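Local coordinates for kinetochore protein mis18 (Schizosaccharomyces pombe, PDB 5J6P) that serves in the CENP-A recruiting complex, which maintains kinetochore factors for an intact mitotic spindle and keeps histones deacetylated in the central core of centromeres, at residues 41-46 against 60-65; 66-71 against 92-97; 56-61 against 70-75; 21-26 against 33-38. All blocks are in the same frame, centred on the assembly; numbering follows the deposited sequence.

Overall arrangement
All four contacts lie in the zinc-binding Mis18 domain, and none is wholly buried: L61, shared by interactions 1 and 3, and I70, shared by 2 and 3, are buried, whereas V44 in interaction 1 and W22 in interaction 4 are exposed. Interactions 1, 3 and 4 are antiparallel pairings within the six-stranded sheet, 4 at the other side from 1. Interaction 2 links this sheet to strand 95-99 of a three-stranded one through side chains, without hydrogen bonds. Interactions 1 and 2 each supply a zinc cysteine and include a salt bridge, though backbone bonds also hold 1. Interaction 3 adds tyrosine packing; interaction 4 combines bonds to backbone carbonyls with packing of V23, I24 and T33.

Interaction 1 of 4, residues 41-46 against 60-65; sequences SVRVED and ELSCTR. With ZN (zinc ion), chain D.
R43 and E45 meet at S62 on one face of an antiparallel β hairpin, the pairing of strands 42-50 and 57-63 in the Mis18 zinc-binding domain, a member of the Yippee-like beta-tent group. The arginine sets out with CG anti to its own N (chi1 -175°) and bends at chi3, which swings the guanidinium obliquely past S62, with NH1 3.5 Å from S62 CB. NH1 also meets the syn lone pair of E45 OE2, which lies somewhat out of the guanidinium plane, in a 3.1 Å salt bridge. The same OE2 accepts a hydrogen bond from S62 OG, though its modelled length is doubtfully short. Serine suits this place because it is small enough to let the guanidinium pass close by its CB while still offering a hydroxyl. R43 NH2 also bonds N67 OD1. With an alanine in place of R43, the E45 carboxylate would probably lose its positive mate and N67 OD1 that donor. On the reverse face, the branched side chains of V42 and V44 flank L61, whose CD2 lies 3.5 Å from V42 CG1 and 4.1 Å from V44 CG2; F90 and Y88 also touch L61 there. The backbone pairs R43 with S62 in both directions, each N···O distance being 2.9 Å. C63, paired with V42 at the end of the ladder, joins C9, C12 and C66 in the metal site, its SG 2.2 Å from the zinc ion.

Interaction 2 of 4, residues 66-71 against 92-97; sequences CNEVIG and MDKLQA. With ZN (zinc ion), chain D.
The E68 carboxylate and the V69 peptide carbonyl are the flat groups here, and K94 serves both. Its NZ comes to E68 OE2 from well above the carboxylate plane, in a 2.9 Å salt bridge, while its aliphatic chain passes the peptide oxygen, K94 CD coming to 3.4 Å from V69 O. The contact thus ties the CxxC zinc loop and the start of strand 69-76, in the six-stranded sheet of the Mis18 domain, to the approach to strand 95-99 in the three-stranded sheet. The two charged side chains cross at about a right angle. E68 is bent at chi2 (81°), turning its carboxylate to the amine, whereas K94 bends at chi2 and then runs straight. Lysine fits because its methylenes can pass I70 CA and V69 O before the amine reaches E68, itself only partly exposed.

Deeper in, the chemistry becomes apolar. K94 CB lies 3.9 Å from I70 CA, and L95 CD2 packs 4.0 Å from I70 CB. Leucine and isoleucine suit this buried seam between the sheets, where F90 touches both and F7 of strand 5-9 also touches L95. No hydrogen bond crosses between the two segments, so the salt bridge and these apolar touches carry the join.

At the loop end, C66 binds the zinc ion through SG at 2.2 Å, with C9, C12 and C63 completing the site. A backbone N-H would be expected to help stabilise a thiolate, and E68 N does point to this sulfur, in a weak hydrogen bond of 3.4 Å to C66 SG.

Interaction 3 of 4, residues 56-61 against 70-75; sequences CVYSEL and IGKVYN
K72 lies over one face of the Y58 ring, its CE 3.4 Å from the ring centroid in a CH-π contact, and NZ, 22° from the ring normal, adds a cation-π interaction. These two residues belong to the antiparallel β hairpin of strands 57-63 and 69-76, inside the six-stranded sheet of the Mis18 domain. Y58 takes the torsion that sets CG between its N and carbonyl carbon (chi1 71°), which stands the ring alongside Y74. The two rings point the same way but meet obliquely, while Y58 CB sits over one face of the Y74 ring, 4.0 Å from its centroid. C56 CB touches the Y74 ring at CD2, 3.6 Å away. Tyrosine suits a partly exposed face: its ring is an apolar surface for neighbours, while its hydroxyl tolerates solvent.

On the reverse face, V73 CG2 packs 3.9 Å from L61 CD2, and N75 ND2 makes weak hydrogen bonds to V57 O and S59 OG. The S59 hydroxyl has its stronger partner in T47 O.

The pairing of S59 with V73 (V73 N to S59 O, 2.8 Å) sets Y58, K72 and Y74 on one face. At the other end lies a classic β bulge: I70 and G71 both face L61. Glycine fits because a side chain there would be directed close to L61 CD1. L61 O accepts from I70 N at 2.9 Å and only weakly from G71 N, while L61 N, 3.0 Å from G71 O, stands well above that carbonyl's plane.

Interaction 4 of 4, residues 21-26 against 33-38; sequences AWVISH and TLSDAV
V23 and I24 both face T33, the antiparallel register slipping by one residue between the pair W22 with L34 and the pair I24 with T33. I24 O accepts from T33 N at 3.0 Å, whereas the bond from V23 N to T33 O is weak. Beside this slip, the I24 and T33 side chains run side by side, I24 CG2 lying 3.9 Å from T33 CB. V23 sends CG2 to S35 CB, 3.7 Å away; its branched CB reaches T33 O as well, so the extra residue still packs against the partner strand. This is a classic β bulge in the hairpin of strands 22-26 and 31-34, at one side of the six-stranded sheet of the Mis18 domain, where L34 continues the pairing to Y88. Beyond it, A21 O is gripped twice by S35: the backbone N comes in the carbonyl plane at 2.9 Å, and OG, set between N and the carbonyl carbon (chi1 65°), comes tilted from it at 3.1 Å. Replacing S35 with an alanine would probably leave A21 O with one bond instead of two. A21 suits its place because its small CB fits against the loop, 3.6 Å from S35 OG and 3.9 Å from D36 CB.

Interaction 1 of 4, residues 41-46 against 60-65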
loop_
_atom_site.group_PDB
_atom_site.type_symbol
_atom_site.label_atom_id
_atom_site.label_comp_id
_atom_site.label_asym_id
_atom_site.label_seq_id
_atom_site.Cartn_x
_atom_site.Cartn_y
_atom_site.Cartn_z
ATOM N N SER A 41 1.523 -7.725 -10.565
ATOM C CA SER A 41 2.594 -7.145 -9.767
ATOM C C SER A 41 3.961 -7.832 -9.865
ATOM O O SER A 41 4.959 -7.276 -9.411
ATOM C CB SER A 41 2.209 -7.109 -8.307
ATOM O OG SER A 41 2.056 -8.416 -7.816
ATOM N N VAL A 42 4.033 -9.011 -10.467
ATOM C CA VAL A 42 5.150 -9.905 -10.188
ATOM C C VAL A 42 5.417 -10.816 -11.373
ATOM O O VAL A 42 4.464 -11.301 -11.991
ATOM C CB VAL A 42 4.846 -10.630 -8.832
ATOM C CG1 VAL A 42 4.764 -12.134 -8.935
ATOM C CG2 VAL A 42 5.827 -10.190 -7.772
ATOM N N ARG A 43 6.701 -11.016 -11.678
ATOM C CA ARG A 43 7.175 -11.826 -12.828
ATOM C C ARG A 43 8.048 -12.965 -12.317
ATOM O O ARG A 43 8.914 -12.743 -11.476
ATOM C CB ARG A 43 8.027 -10.944 -13.745
ATOM C CG ARG A 43 8.537 -11.543 -15.066
ATOM C CD ARG A 43 9.691 -10.739 -15.709
ATOM N NE ARG A 43 9.427 -9.308 -15.567
ATOM C CZ ARG A 43 10.241 -8.378 -15.056
ATOM N NH1 ARG A 43 11.485 -8.628 -14.687
ATOM N NH2 ARG A 43 9.804 -7.126 -14.975
ATOM N N VAL A 44 7.829 -14.180 -12.826
ATOM C CA VAL A 44 8.663 -15.342 -12.496
ATOM C C VAL A 44 9.719 -15.436 -13.585
ATOM O O VAL A 44 9.366 -15.574 -14.737
ATOM C CB VAL A 44 7.832 -16.639 -12.525
ATOM C CG1 VAL A 44 8.667 -17.822 -12.070
ATOM C CG2 VAL A 44 6.603 -16.528 -11.633
ATOM N N GLU A 45 10.999 -15.366 -13.245
ATOM C CA GLU A 45 12.067 -15.464 -14.258
ATOM C C GLU A 45 12.312 -16.941 -14.618
ATOM O O GLU A 45 12.341 -17.777 -13.734
ATOM C CB GLU A 45 13.378 -14.838 -13.755
ATOM C CG GLU A 45 13.279 -13.461 -13.095
ATOM C CD GLU A 45 12.725 -12.364 -14.001
ATOM O OE1 GLU A 45 12.752 -12.486 -15.244
ATOM O OE2 GLU A 45 12.270 -11.345 -13.459
ATOM N N ASP A 46 12.546 -17.254 -15.895
ATOM C CA ASP A 46 12.600 -18.685 -16.375
ATOM C C ASP A 46 13.896 -19.506 -16.104
ATOM O O ASP A 46 13.907 -20.691 -16.353
ATOM C CB ASP A 46 12.121 -18.856 -17.847
ATOM C CG ASP A 46 12.348 -17.617 -18.710
ATOM O OD1 ASP A 46 13.511 -17.124 -18.749
ATOM O OD2 ASP A 46 11.355 -17.148 -19.335
ATOM N N GLU A 60 13.399 -17.015 -9.555
ATOM C CA GLU A 60 13.338 -15.671 -8.988
ATOM C C GLU A 60 12.034 -14.911 -9.289
ATOM O O GLU A 60 11.498 -15.057 -10.379
ATOM C CB GLU A 60 14.499 -14.881 -9.508
ATOM C CG GLU A 60 15.805 -15.269 -8.844
ATOM C CD GLU A 60 16.955 -14.390 -9.286
ATOM O OE1 GLU A 60 16.967 -14.008 -10.490
ATOM O OE2 GLU A 60 17.825 -14.090 -8.431
ATOM N N LEU A 61 11.528 -14.145 -8.298
ATOM C CA LEU A 61 10.389 -13.216 -8.474
ATOM C C LEU A 61 10.848 -11.763 -8.564
ATOM O O LEU A 61 11.553 -11.275 -7.651
ATOM C CB LEU A 61 9.455 -13.259 -7.286
ATOM C CG LEU A 61 8.368 -14.289 -7.126
ATOM C CD1 LEU A 61 7.593 -13.964 -5.851
ATOM C CD2 LEU A 61 7.479 -14.268 -8.354
ATOM N N SER A 62 10.385 -11.069 -9.615
ATOM C CA SER A 62 10.699 -9.643 -9.889
ATOM C C SER A 62 9.459 -8.717 -9.817
ATOM O O SER A 62 8.383 -9.162 -10.197
ATOM C CB SER A 62 11.290 -9.557 -11.278
ATOM O OG SER A 62 12.524 -10.263 -11.366
ATOM N N CYS A 63 9.644 -7.476 -9.375
ATOM C CA CYS A 63 8.572 -6.489 -9.369
ATOM C C CYS A 63 8.388 -5.913 -10.770
ATOM O O CYS A 63 9.211 -5.130 -11.244
ATOM C CB CYS A 63 8.876 -5.370 -8.372
ATOM S SG CYS A 63 8.061 -3.799 -8.741
ATOM N N THR A 64 7.304 -6.311 -11.425
ATOM C CA THR A 64 7.019 -5.899 -12.814
ATOM C C THR A 64 7.232 -4.430 -13.116
ATOM O O THR A 64 7.501 -4.097 -14.252
ATOM C CB THR A 64 5.571 -6.112 -13.199
ATOM O OG1 THR A 64 4.770 -5.684 -12.099
ATOM C CG2 THR A 64 5.324 -7.562 -13.520
ATOM N N ARG A 65 7.087 -3.564 -12.120
ATOM C CA ARG A 65 7.399 -2.156 -12.281
ATOM C C ARG A 65 8.891 -1.792 -12.162
ATOM O O ARG A 65 9.414 -1.165 -13.066
ATOM C CB ARG A 65 6.579 -1.322 -11.295
ATOM C CG ARG A 65 6.839 0.164 -11.436
ATOM C CD ARG A 65 5.713 1.022 -10.945
ATOM N NE ARG A 65 4.638 1.018 -11.928
ATOM C CZ ARG A 65 3.378 0.664 -11.678
ATOM N NH1 ARG A 65 2.962 0.292 -10.430
ATOM N NH2 ARG A 65 2.513 0.703 -12.696
HETATM ZN ZN ZN D . 9.338 -2.509 -7.456
#

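Interaction 2 of 4, residues 66-71 against 92-97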
loop_
_atom_site.group_PDB
_atom_site.type_symbol
_atom_site.label_atom_id
_atom_site.label_comp_id
_atom_site.label_asym_id
_atom_site.label_seq_id
_atom_site.Cartn_x
_atom_site.Cartn_y
_atom_site.Cartn_z
ATOM N N CYS A 66 9.520 -2.140 -11.045
ATOM C CA CYS A 66 10.884 -1.705 -10.768
ATOM C C CYS A 66 11.924 -2.775 -11.077
ATOM O O CYS A 66 13.108 -2.597 -10.792
ATOM C CB CYS A 66 11.015 -1.256 -9.311
ATOM S SG CYS A 66 11.385 -2.591 -8.148
ATOM N N ASN A 67 11.483 -3.883 -11.660
ATOM C CA ASN A 67 12.424 -4.987 -12.015
ATOM C C ASN A 67 13.308 -5.557 -10.891
ATOM O O ASN A 67 14.165 -6.341 -11.147
ATOM C CB ASN A 67 13.329 -4.567 -13.165
ATOM C CG ASN A 67 12.549 -4.183 -14.391
ATOM O OD1 ASN A 67 11.632 -4.884 -14.810
ATOM N ND2 ASN A 67 12.896 -3.054 -14.971
ATOM N N GLU A 68 13.078 -5.185 -9.651
ATOM C CA GLU A 68 13.878 -5.654 -8.578
ATOM C C GLU A 68 13.504 -7.110 -8.267
ATOM O O GLU A 68 12.351 -7.527 -8.384
ATOM C CB GLU A 68 13.634 -4.768 -7.356
ATOM C CG GLU A 68 14.741 -4.822 -6.325
ATOM C CD GLU A 68 15.932 -3.949 -6.673
ATOM O OE1 GLU A 68 16.229 -3.759 -7.856
ATOM O OE2 GLU A 68 16.584 -3.447 -5.746
ATOM N N VAL A 69 14.516 -7.880 -7.897
ATOM C CA VAL A 69 14.334 -9.222 -7.453
ATOM C C VAL A 69 13.956 -9.090 -5.988
ATOM O O VAL A 69 14.721 -8.551 -5.170
ATOM C CB VAL A 69 15.592 -10.091 -7.702
ATOM C CG1 VAL A 69 15.453 -11.463 -7.065
ATOM C CG2 VAL A 69 15.795 -10.276 -9.196
ATOM N N ILE A 70 12.747 -9.564 -5.695
ATOM C CA ILE A 70 12.097 -9.390 -4.397
ATOM C C ILE A 70 11.711 -10.702 -3.747
ATOM O O ILE A 70 11.206 -10.704 -2.633
ATOM C CB ILE A 70 10.795 -8.516 -4.498
ATOM C CG1 ILE A 70 9.782 -9.127 -5.459
ATOM C CG2 ILE A 70 11.115 -7.084 -4.913
ATOM C CD1 ILE A 70 8.474 -8.389 -5.475
ATOM N N GLY A 71 11.918 -11.817 -4.427
ATOM C CA GLY A 71 11.494 -13.098 -3.874
ATOM C C GLY A 71 11.820 -14.279 -4.752
ATOM O O GLY A 71 12.786 -14.246 -5.534
ATOM N N MET A 92 12.126 -10.301 2.999
ATOM C CA MET A 92 11.754 -9.182 3.890
ATOM C C MET A 92 12.633 -7.973 3.651
ATOM O O MET A 92 12.207 -6.858 3.890
ATOM C CB MET A 92 11.883 -9.513 5.378
ATOM C CG MET A 92 11.019 -10.633 5.946
ATOM S SD MET A 92 11.773 -11.334 7.460
ATOM C CE MET A 92 10.374 -12.198 8.192
ATOM N N ASP A 93 13.856 -8.189 3.198
ATOM C CA ASP A 93 14.804 -7.094 2.944
ATOM C C ASP A 93 14.392 -6.211 1.795
ATOM O O ASP A 93 14.919 -5.110 1.633
ATOM C CB ASP A 93 16.219 -7.639 2.629
ATOM C CG ASP A 93 17.188 -7.440 3.785
ATOM O OD1 ASP A 93 16.773 -7.616 4.961
ATOM O OD2 ASP A 93 18.363 -7.093 3.513
ATOM N N LYS A 94 13.480 -6.731 0.983
ATOM C CA LYS A 94 13.069 -6.129 -0.260
ATOM C C LYS A 94 11.622 -5.705 -0.249
ATOM O O LYS A 94 11.160 -5.177 -1.224
ATOM C CB LYS A 94 13.291 -7.169 -1.369
ATOM C CG LYS A 94 14.763 -7.513 -1.637
ATOM C CD LYS A 94 15.346 -6.451 -2.537
ATOM C CE LYS A 94 16.781 -6.681 -2.924
ATOM N NZ LYS A 94 17.129 -5.629 -3.916
ATOM N N LEU A 95 10.902 -5.949 0.833
ATOM C CA LEU A 95 9.477 -5.623 0.920
ATOM C C LEU A 95 9.314 -4.601 2.013
ATOM O O LEU A 95 10.291 -4.253 2.689
ATOM C CB LEU A 95 8.616 -6.851 1.247
ATOM C CG LEU A 95 8.195 -7.780 0.125
ATOM C CD1 LEU A 95 7.091 -7.183 -0.695
ATOM C CD2 LEU A 95 9.365 -8.118 -0.776
ATOM N N GLN A 96 8.075 -4.124 2.165
ATOM C CA GLN A 96 7.701 -3.168 3.202
ATOM C C GLN A 96 6.293 -3.483 3.653
ATOM O O GLN A 96 5.460 -3.908 2.854
ATOM C CB GLN A 96 7.721 -1.782 2.615
ATOM C CG GLN A 96 8.500 -0.781 3.406
ATOM C CD GLN A 96 8.405 0.570 2.752
ATOM O OE1 GLN A 96 7.348 0.941 2.255
ATOM N NE2 GLN A 96 9.508 1.312 2.731
ATOM N N ALA A 97 6.022 -3.285 4.935
ATOM C CA ALA A 97 4.689 -3.605 5.473
ATOM C C ALA A 97 4.016 -2.345 5.953
ATOM O O ALA A 97 4.652 -1.412 6.497
ATOM C CB ALA A 97 4.764 -4.621 6.592
HETATM ZN ZN ZN D . 9.338 -2.509 -7.456
#

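Interaction 3 of 4, residues 56-61 against 70-75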
loop_
_atom_site.group_PDB
_atom_site.type_symbol
_atom_site.label_atom_id
_atom_site.label_comp_id
_atom_site.label_asym_id
_atom_site.label_seq_id
_atom_site.Cartn_x
_atom_site.Cartn_y
_atom_site.Cartn_z
ATOM N N CYS A 56 16.347 -27.442 -2.691
ATOM C CA CYS A 56 15.143 -27.027 -3.417
ATOM C C CYS A 56 15.479 -26.355 -4.717
ATOM O O CYS A 56 16.635 -26.002 -4.966
ATOM C CB CYS A 56 14.311 -26.093 -2.568
ATOM S SG CYS A 56 14.372 -26.528 -0.837
ATOM N N VAL A 57 14.453 -26.189 -5.535
ATOM C CA VAL A 57 14.571 -25.460 -6.790
ATOM C C VAL A 57 13.530 -24.321 -6.894
ATOM O O VAL A 57 12.308 -24.535 -6.819
ATOM C CB VAL A 57 14.514 -26.431 -7.987
ATOM C CG1 VAL A 57 14.335 -25.710 -9.319
ATOM C CG2 VAL A 57 15.767 -27.295 -7.991
ATOM N N TYR A 58 14.045 -23.116 -7.117
ATOM C CA TYR A 58 13.230 -21.923 -7.224
ATOM C C TYR A 58 13.575 -21.097 -8.437
ATOM O O TYR A 58 14.703 -21.094 -8.928
ATOM C CB TYR A 58 13.407 -21.074 -5.994
ATOM C CG TYR A 58 14.760 -20.409 -5.890
ATOM C CD1 TYR A 58 15.005 -19.193 -6.519
ATOM C CD2 TYR A 58 15.769 -20.958 -5.125
ATOM C CE1 TYR A 58 16.219 -18.565 -6.407
ATOM C CE2 TYR A 58 16.992 -20.330 -5.008
ATOM C CZ TYR A 58 17.207 -19.137 -5.660
ATOM O OH TYR A 58 18.405 -18.492 -5.564
ATOM N N SER A 59 12.570 -20.388 -8.906
ATOM C CA SER A 59 12.725 -19.337 -9.889
ATOM C C SER A 59 12.588 -17.993 -9.163
ATOM O O SER A 59 11.771 -17.859 -8.251
ATOM C CB SER A 59 11.668 -19.497 -10.963
ATOM O OG SER A 59 12.000 -20.600 -11.784
ATOM N N GLU A 60 13.399 -17.015 -9.555
ATOM C CA GLU A 60 13.338 -15.671 -8.988
ATOM C C GLU A 60 12.034 -14.911 -9.289
ATOM O O GLU A 60 11.498 -15.057 -10.379
ATOM C CB GLU A 60 14.499 -14.881 -9.508
ATOM C CG GLU A 60 15.805 -15.269 -8.844
ATOM C CD GLU A 60 16.955 -14.390 -9.286
ATOM O OE1 GLU A 60 16.967 -14.008 -10.490
ATOM O OE2 GLU A 60 17.825 -14.090 -8.431
ATOM N N LEU A 61 11.528 -14.145 -8.298
ATOM C CA LEU A 61 10.389 -13.216 -8.474
ATOM C C LEU A 61 10.848 -11.763 -8.564
ATOM O O LEU A 61 11.553 -11.275 -7.651
ATOM C CB LEU A 61 9.455 -13.259 -7.286
ATOM C CG LEU A 61 8.368 -14.289 -7.126
ATOM C CD1 LEU A 61 7.593 -13.964 -5.851
ATOM C CD2 LEU A 61 7.479 -14.268 -8.354
ATOM N N ILE A 70 12.747 -9.564 -5.695
ATOM C CA ILE A 70 12.097 -9.390 -4.397
ATOM C C ILE A 70 11.711 -10.702 -3.747
ATOM O O ILE A 70 11.206 -10.704 -2.633
ATOM C CB ILE A 70 10.795 -8.516 -4.498
ATOM C CG1 ILE A 70 9.782 -9.127 -5.459
ATOM C CG2 ILE A 70 11.115 -7.084 -4.913
ATOM C CD1 ILE A 70 8.474 -8.389 -5.475
ATOM N N GLY A 71 11.918 -11.817 -4.427
ATOM C CA GLY A 71 11.494 -13.098 -3.874
ATOM C C GLY A 71 11.820 -14.279 -4.752
ATOM O O GLY A 71 12.786 -14.246 -5.534
ATOM N N LYS A 72 10.998 -15.313 -4.614
ATOM C CA LYS A 72 11.144 -16.551 -5.376
ATOM C C LYS A 72 9.957 -17.459 -5.273
ATOM O O LYS A 72 9.171 -17.378 -4.329
ATOM C CB LYS A 72 12.372 -17.325 -4.911
ATOM C CG LYS A 72 12.758 -17.060 -3.488
ATOM C CD LYS A 72 13.948 -17.896 -3.111
ATOM C CE LYS A 72 15.260 -17.308 -3.572
ATOM N NZ LYS A 72 15.802 -16.417 -2.522
ATOM N N VAL A 73 9.831 -18.329 -6.262
ATOM C CA VAL A 73 8.864 -19.414 -6.200
ATOM C C VAL A 73 9.633 -20.698 -6.155
ATOM O O VAL A 73 10.286 -21.054 -7.145
ATOM C CB VAL A 73 7.989 -19.463 -7.447
ATOM C CG1 VAL A 73 7.003 -20.621 -7.344
ATOM C CG2 VAL A 73 7.253 -18.141 -7.614
ATOM N N TYR A 74 9.534 -21.414 -5.041
ATOM C CA TYR A 74 10.083 -22.776 -4.989
ATOM C C TYR A 74 9.210 -23.711 -5.829
ATOM O O TYR A 74 8.022 -23.873 -5.547
ATOM C CB TYR A 74 10.219 -23.252 -3.564
ATOM C CG TYR A 74 11.293 -22.473 -2.853
ATOM C CD1 TYR A 74 11.034 -21.260 -2.267
ATOM C CD2 TYR A 74 12.586 -22.922 -2.830
ATOM C CE1 TYR A 74 12.036 -20.559 -1.616
ATOM C CE2 TYR A 74 13.595 -22.207 -2.221
ATOM C CZ TYR A 74 13.314 -21.036 -1.609
ATOM O OH TYR A 74 14.312 -20.318 -1.003
ATOM N N ASN A 75 9.808 -24.263 -6.893
ATOM C CA ASN A 75 9.121 -25.153 -7.835
ATOM C C ASN A 75 9.216 -26.621 -7.403
ATOM O O ASN A 75 8.276 -27.397 -7.654
ATOM C CB ASN A 75 9.706 -25.025 -9.250
ATOM C CG ASN A 75 9.985 -23.587 -9.649
ATOM O OD1 ASN A 75 9.082 -22.842 -10.028
ATOM N ND2 ASN A 75 11.239 -23.198 -9.577
#

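Interaction 4 of 4, residues 21-26 against 33-38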
loop_
_atom_site.group_PDB
_atom_site.type_symbol
_atom_site.label_atom_id
_atom_site.label_comp_id
_atom_site.label_asym_id
_atom_site.label_seq_id
_atom_site.Cartn_x
_atom_site.Cartn_y
_atom_site.Cartn_z
ATOM N N ALA A 21 -3.673 -13.457 2.353
ATOM C CA ALA A 21 -3.119 -14.644 1.697
ATOM C C ALA A 21 -1.869 -15.263 2.396
ATOM O O ALA A 21 -1.149 -16.069 1.779
ATOM C CB ALA A 21 -2.805 -14.344 0.245
ATOM N N TRP A 22 -1.628 -14.934 3.666
ATOM C CA TRP A 22 -0.470 -15.470 4.386
ATOM C C TRP A 22 -0.563 -16.983 4.551
ATOM O O TRP A 22 -1.661 -17.571 4.529
ATOM C CB TRP A 22 -0.343 -14.780 5.721
ATOM C CG TRP A 22 0.756 -15.162 6.605
ATOM C CD1 TRP A 22 0.800 -16.246 7.427
ATOM C CD2 TRP A 22 1.925 -14.383 6.894
ATOM N NE1 TRP A 22 1.954 -16.217 8.182
ATOM C CE2 TRP A 22 2.662 -15.085 7.879
ATOM C CE3 TRP A 22 2.427 -13.152 6.416
ATOM C CZ2 TRP A 22 3.897 -14.619 8.379
ATOM C CZ3 TRP A 22 3.669 -12.674 6.916
ATOM C CH2 TRP A 22 4.382 -13.412 7.891
ATOM N N VAL A 23 0.623 -17.590 4.644
ATOM C CA VAL A 23 0.811 -19.035 4.686
ATOM C C VAL A 23 1.718 -19.381 5.846
ATOM O O VAL A 23 1.285 -20.041 6.792
ATOM C CB VAL A 23 1.455 -19.555 3.385
ATOM C CG1 VAL A 23 1.844 -21.029 3.515
ATOM C CG2 VAL A 23 0.519 -19.331 2.200
ATOM N N ILE A 24 2.965 -18.926 5.763
ATOM C CA ILE A 24 4.003 -19.247 6.746
ATOM C C ILE A 24 5.114 -18.224 6.556
ATOM O O ILE A 24 5.058 -17.493 5.571
ATOM C CB ILE A 24 4.549 -20.662 6.473
ATOM C CG1 ILE A 24 5.615 -21.115 7.503
ATOM C CG2 ILE A 24 5.114 -20.736 5.057
ATOM C CD1 ILE A 24 5.199 -21.051 8.965
ATOM N N SER A 25 6.087 -18.152 7.474
ATOM C CA SER A 25 7.349 -17.422 7.251
ATOM C C SER A 25 8.539 -17.931 8.083
ATOM O O SER A 25 8.345 -18.624 9.073
ATOM C CB SER A 25 7.120 -15.955 7.548
ATOM O OG SER A 25 6.868 -15.782 8.916
ATOM N N HIS A 26 9.756 -17.528 7.695
ATOM C CA HIS A 26 11.026 -18.129 8.184
ATOM C C HIS A 26 12.080 -17.117 8.596
ATOM O O HIS A 26 12.758 -16.503 7.762
ATOM C CB HIS A 26 11.673 -19.008 7.101
ATOM C CG HIS A 26 10.731 -19.970 6.463
ATOM N ND1 HIS A 26 10.741 -21.316 6.744
ATOM C CD2 HIS A 26 9.733 -19.776 5.569
ATOM C CE1 HIS A 26 9.791 -21.915 6.048
ATOM N NE2 HIS A 26 9.168 -21.002 5.326
ATOM N N THR A 33 5.885 -15.953 3.183
ATOM C CA THR A 33 5.367 -16.724 2.074
ATOM C C THR A 33 3.853 -16.578 1.996
ATOM O O THR A 33 3.183 -16.625 3.012
ATOM C CB THR A 33 5.830 -18.218 2.196
ATOM O OG1 THR A 33 7.276 -18.296 2.365
ATOM C CG2 THR A 33 5.380 -19.034 0.979
ATOM N N LEU A 34 3.354 -16.405 0.773
ATOM C CA LEU A 34 1.991 -16.020 0.505
ATOM C C LEU A 34 1.466 -16.921 -0.582
ATOM O O LEU A 34 2.200 -17.272 -1.479
ATOM C CB LEU A 34 1.930 -14.563 -0.028
ATOM C CG LEU A 34 1.643 -13.285 0.802
ATOM C CD1 LEU A 34 2.492 -13.142 2.059
ATOM C CD2 LEU A 34 1.811 -12.042 -0.076
ATOM N N SER A 35 0.176 -17.199 -0.530
ATOM C CA SER A 35 -0.504 -18.063 -1.458
ATOM C C SER A 35 -1.097 -17.295 -2.605
ATOM O O SER A 35 -1.688 -17.889 -3.538
ATOM C CB SER A 35 -1.644 -18.781 -0.725
ATOM O OG SER A 35 -2.640 -17.863 -0.289
ATOM N N ASP A 36 -1.034 -15.968 -2.514
ATOM C CA ASP A 36 -1.483 -15.141 -3.628
ATOM C C ASP A 36 -0.772 -13.804 -3.670
ATOM O O ASP A 36 -0.300 -13.304 -2.640
ATOM C CB ASP A 36 -3.022 -14.932 -3.619
ATOM C CG ASP A 36 -3.586 -14.701 -5.031
ATOM O OD1 ASP A 36 -2.787 -14.619 -5.993
ATOM O OD2 ASP A 36 -4.822 -14.607 -5.195
ATOM N N ALA A 37 -0.717 -13.238 -4.878
ATOM C CA ALA A 37 -0.251 -11.883 -5.068
ATOM C C ALA A 37 -1.020 -11.202 -6.141
ATOM O O ALA A 37 -1.604 -11.832 -6.986
ATOM C CB ALA A 37 1.227 -11.893 -5.428
ATOM N N VAL A 38 -0.938 -9.890 -6.146
ATOM C CA VAL A 38 -1.617 -9.088 -7.157
ATOM C C VAL A 38 -1.221 -9.524 -8.561
ATOM O O VAL A 38 -0.040 -9.743 -8.838
ATOM C CB VAL A 38 -1.272 -7.600 -7.006
ATOM C CG1 VAL A 38 -1.963 -6.799 -8.108
ATOM C CG2 VAL A 38 -1.620 -7.091 -5.596
#